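PDB 2ZXO: single-stranded DNA specific exonuclease RecJ from Thermus thermophilus, which degrades single-stranded DNA in the 5' to 3' direction, requires a divalent cation such as magnesium or manganese, and shows no detectable activity on single-stranded RNA. Local coordinates for residues G477-F482 and L490-G495. Sequence-based numbering, arbitrary orientation.
Sequences GRHLAF and LAWKQG
Ala-491 O receives the amide of Leu-480 at an N to O distance of 3.0 Å, the donor lying nearly on the extension of the carbonyl bond (C=O...N 171°), and the CA-H of His-479 also points at this oxygen. The reciprocal bond, Ala-491 N to Leu-480 O at 3.2 Å, is the straighter of the two at the hydrogen, and the two together define Leu-480 and Ala-491 as a hydrogen-bonded pair of an antiparallel beta hairpin, strands 479-484 and 487-492, in the RecJ OB domain. Beyond the strand ends, Lys-493 N donates to Arg-478 O at 3.0 Å, but from well above the carbonyl plane.

The flanking non-hydrogen-bonded pairs, His-479 with Trp-492 and Ala-481 with Leu-490, share one face of the sheet. There the imidazole forms an offset stack on the six-membered ring of Trp-492, with centroids 3.9 Å apart and planes inclined by 23°. His-479 CB adds a CH-pi contact over the same ring. With chi1 at -65°, CG of Trp-492 is turned opposite the carbonyl carbon, and the indole leans across toward the other strand, where the His-479 ring lies against it.

On the other face, Leu-480 CD2 lies 4.2 Å from Ala-491 CB, and Ala-491 packs on Ala-524. Leu-480 and Lys-493 both touch Leu-499 of a nearby loop. Backbone bonds from Leu-490 to strand 517-528 and from Ala-481 to Arg-472 place the hairpin between neighbouring strands of the sheet. Leu-480 CD2 also meets Lys-493 CB, 4.0 Å away on the diagonal from the paired alanine.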
loop_
_atom_site.group_PDB
_atom_site.type_symbol
_atom_site.label_atom_id
_atom_site.label_comp_id
_atom_site.label_asym_id
_atom_site.label_seq_id
_atom_site.Cartn_x
_atom_site.Cartn_y
_atom_site.Cartn_z
ATOM N N GLY A 477 22.912 17.929 7.191
ATOM C CA GLY A 477 21.881 17.500 8.117
ATOM C C GLY A 477 21.192 16.247 7.628
ATOM O O GLY A 477 21.487 15.743 6.537
ATOM N N ARG A 478 20.279 15.747 8.454
ATOM C CA ARG A 478 19.492 14.556 8.158
ATOM C C ARG A 478 20.125 13.434 7.319
ATOM O O ARG A 478 20.432 12.368 7.844
ATOM C CB ARG A 478 18.164 14.978 7.533
ATOM C CG ARG A 478 17.136 15.448 8.550
ATOM C CD ARG A 478 17.466 16.795 9.175
ATOM N NE ARG A 478 16.403 17.194 10.094
ATOM C CZ ARG A 478 16.307 16.767 11.348
ATOM N NH1 ARG A 478 17.218 15.935 11.831
ATOM N NH2 ARG A 478 15.297 17.158 12.113
ATOM N N HIS A 479 20.319 13.659 6.028
ATOM C CA HIS A 479 20.882 12.622 5.178
ATOM C C HIS A 479 22.200 12.029 5.647
ATOM O O HIS A 479 23.105 12.742 6.050
ATOM C CB HIS A 479 21.071 13.144 3.762
ATOM C CG HIS A 479 20.672 12.163 2.709
ATOM N ND1 HIS A 479 20.995 12.325 1.380
ATOM C CD2 HIS A 479 19.925 11.035 2.783
ATOM C CE1 HIS A 479 20.458 11.341 0.679
ATOM N NE2 HIS A 479 19.803 10.546 1.506
ATOM N N LEU A 480 22.305 10.713 5.587
ATOM C CA LEU A 480 23.535 10.043 5.986
ATOM C C LEU A 480 23.541 8.619 5.481
ATOM O O LEU A 480 22.571 8.150 4.879
ATOM C CB LEU A 480 23.694 10.035 7.511
ATOM C CG LEU A 480 22.977 8.971 8.350
ATOM C CD1 LEU A 480 23.416 9.070 9.811
ATOM C CD2 LEU A 480 21.476 9.146 8.228
ATOM N N ALA A 481 24.639 7.928 5.739
ATOM C CA ALA A 481 24.792 6.546 5.320
ATOM C C ALA A 481 25.648 5.845 6.369
ATOM O O ALA A 481 26.421 6.493 7.078
ATOM C CB ALA A 481 25.468 6.488 3.950
ATOM N N PHE A 482 25.511 4.533 6.487
ATOM C CA PHE A 482 26.303 3.800 7.457
ATOM C C PHE A 482 26.068 2.328 7.231
ATOM O O PHE A 482 25.272 1.961 6.375
ATOM C CB PHE A 482 25.918 4.212 8.882
ATOM C CG PHE A 482 24.524 3.830 9.278
ATOM C CD1 PHE A 482 24.274 2.609 9.895
ATOM C CD2 PHE A 482 23.457 4.686 9.027
ATOM C CE1 PHE A 482 22.991 2.251 10.255
ATOM C CE2 PHE A 482 22.166 4.330 9.386
ATOM C CZ PHE A 482 21.938 3.113 9.999
ATOM N N LEU A 490 20.879 3.540 3.855
ATOM C CA LEU A 490 20.796 4.978 3.604
ATOM C C LEU A 490 19.590 5.502 4.343
ATOM O O LEU A 490 18.576 4.820 4.423
ATOM C CB LEU A 490 20.674 5.253 2.106
ATOM C CG LEU A 490 22.026 5.132 1.384
ATOM C CD1 LEU A 490 21.978 4.041 0.315
ATOM C CD2 LEU A 490 22.385 6.475 0.766
ATOM N N ALA A 491 19.680 6.712 4.880
ATOM C CA ALA A 491 18.559 7.217 5.660
ATOM C C ALA A 491 18.565 8.701 5.967
ATOM O O ALA A 491 19.572 9.390 5.844
ATOM C CB ALA A 491 18.487 6.439 6.983
ATOM N N TRP A 492 17.415 9.171 6.403
ATOM C CA TRP A 492 17.256 10.550 6.793
ATOM C C TRP A 492 17.094 10.588 8.302
ATOM O O TRP A 492 15.981 10.528 8.800
ATOM C CB TRP A 492 16.035 11.130 6.097
ATOM C CG TRP A 492 16.265 11.161 4.639
ATOM C CD1 TRP A 492 16.270 10.093 3.778
ATOM C CD2 TRP A 492 16.647 12.304 3.861
ATOM N NE1 TRP A 492 16.634 10.505 2.512
ATOM C CE2 TRP A 492 16.868 11.857 2.537
ATOM C CE3 TRP A 492 16.825 13.664 4.158
ATOM C CZ2 TRP A 492 17.256 12.724 1.514
ATOM C CZ3 TRP A 492 17.207 14.517 3.144
ATOM C CH2 TRP A 492 17.419 14.042 1.835
ATOM N N LYS A 493 18.206 10.670 9.028
ATOM C CA LYS A 493 18.137 10.688 10.484
ATOM C C LYS A 493 17.053 11.630 10.923
ATOM O O LYS A 493 17.110 12.831 10.703
ATOM C CB LYS A 493 19.468 11.105 11.119
ATOM C CG LYS A 493 19.472 11.035 12.651
ATOM C CD LYS A 493 19.221 9.628 13.192
ATOM C CE LYS A 493 19.167 9.599 14.724
ATOM N NZ LYS A 493 17.961 10.271 15.343
ATOM N N GLN A 494 16.045 11.051 11.543
ATOM C CA GLN A 494 14.912 11.811 12.014
ATOM C C GLN A 494 15.292 12.623 13.268
ATOM O O GLN A 494 15.351 12.097 14.386
ATOM C CB GLN A 494 13.737 10.837 12.262
ATOM C CG GLN A 494 14.152 9.328 12.085
ATOM C CD GLN A 494 13.086 8.434 11.392
ATOM O OE1 GLN A 494 13.340 7.856 10.322
ATOM N NE2 GLN A 494 11.903 8.318 12.008
ATOM N N GLY A 495 15.593 13.902 13.025
ATOM C CA GLY A 495 15.940 14.878 14.055
ATOM C C GLY A 495 16.933 14.574 15.159
ATOM O O GLY A 495 16.521 14.337 16.290
#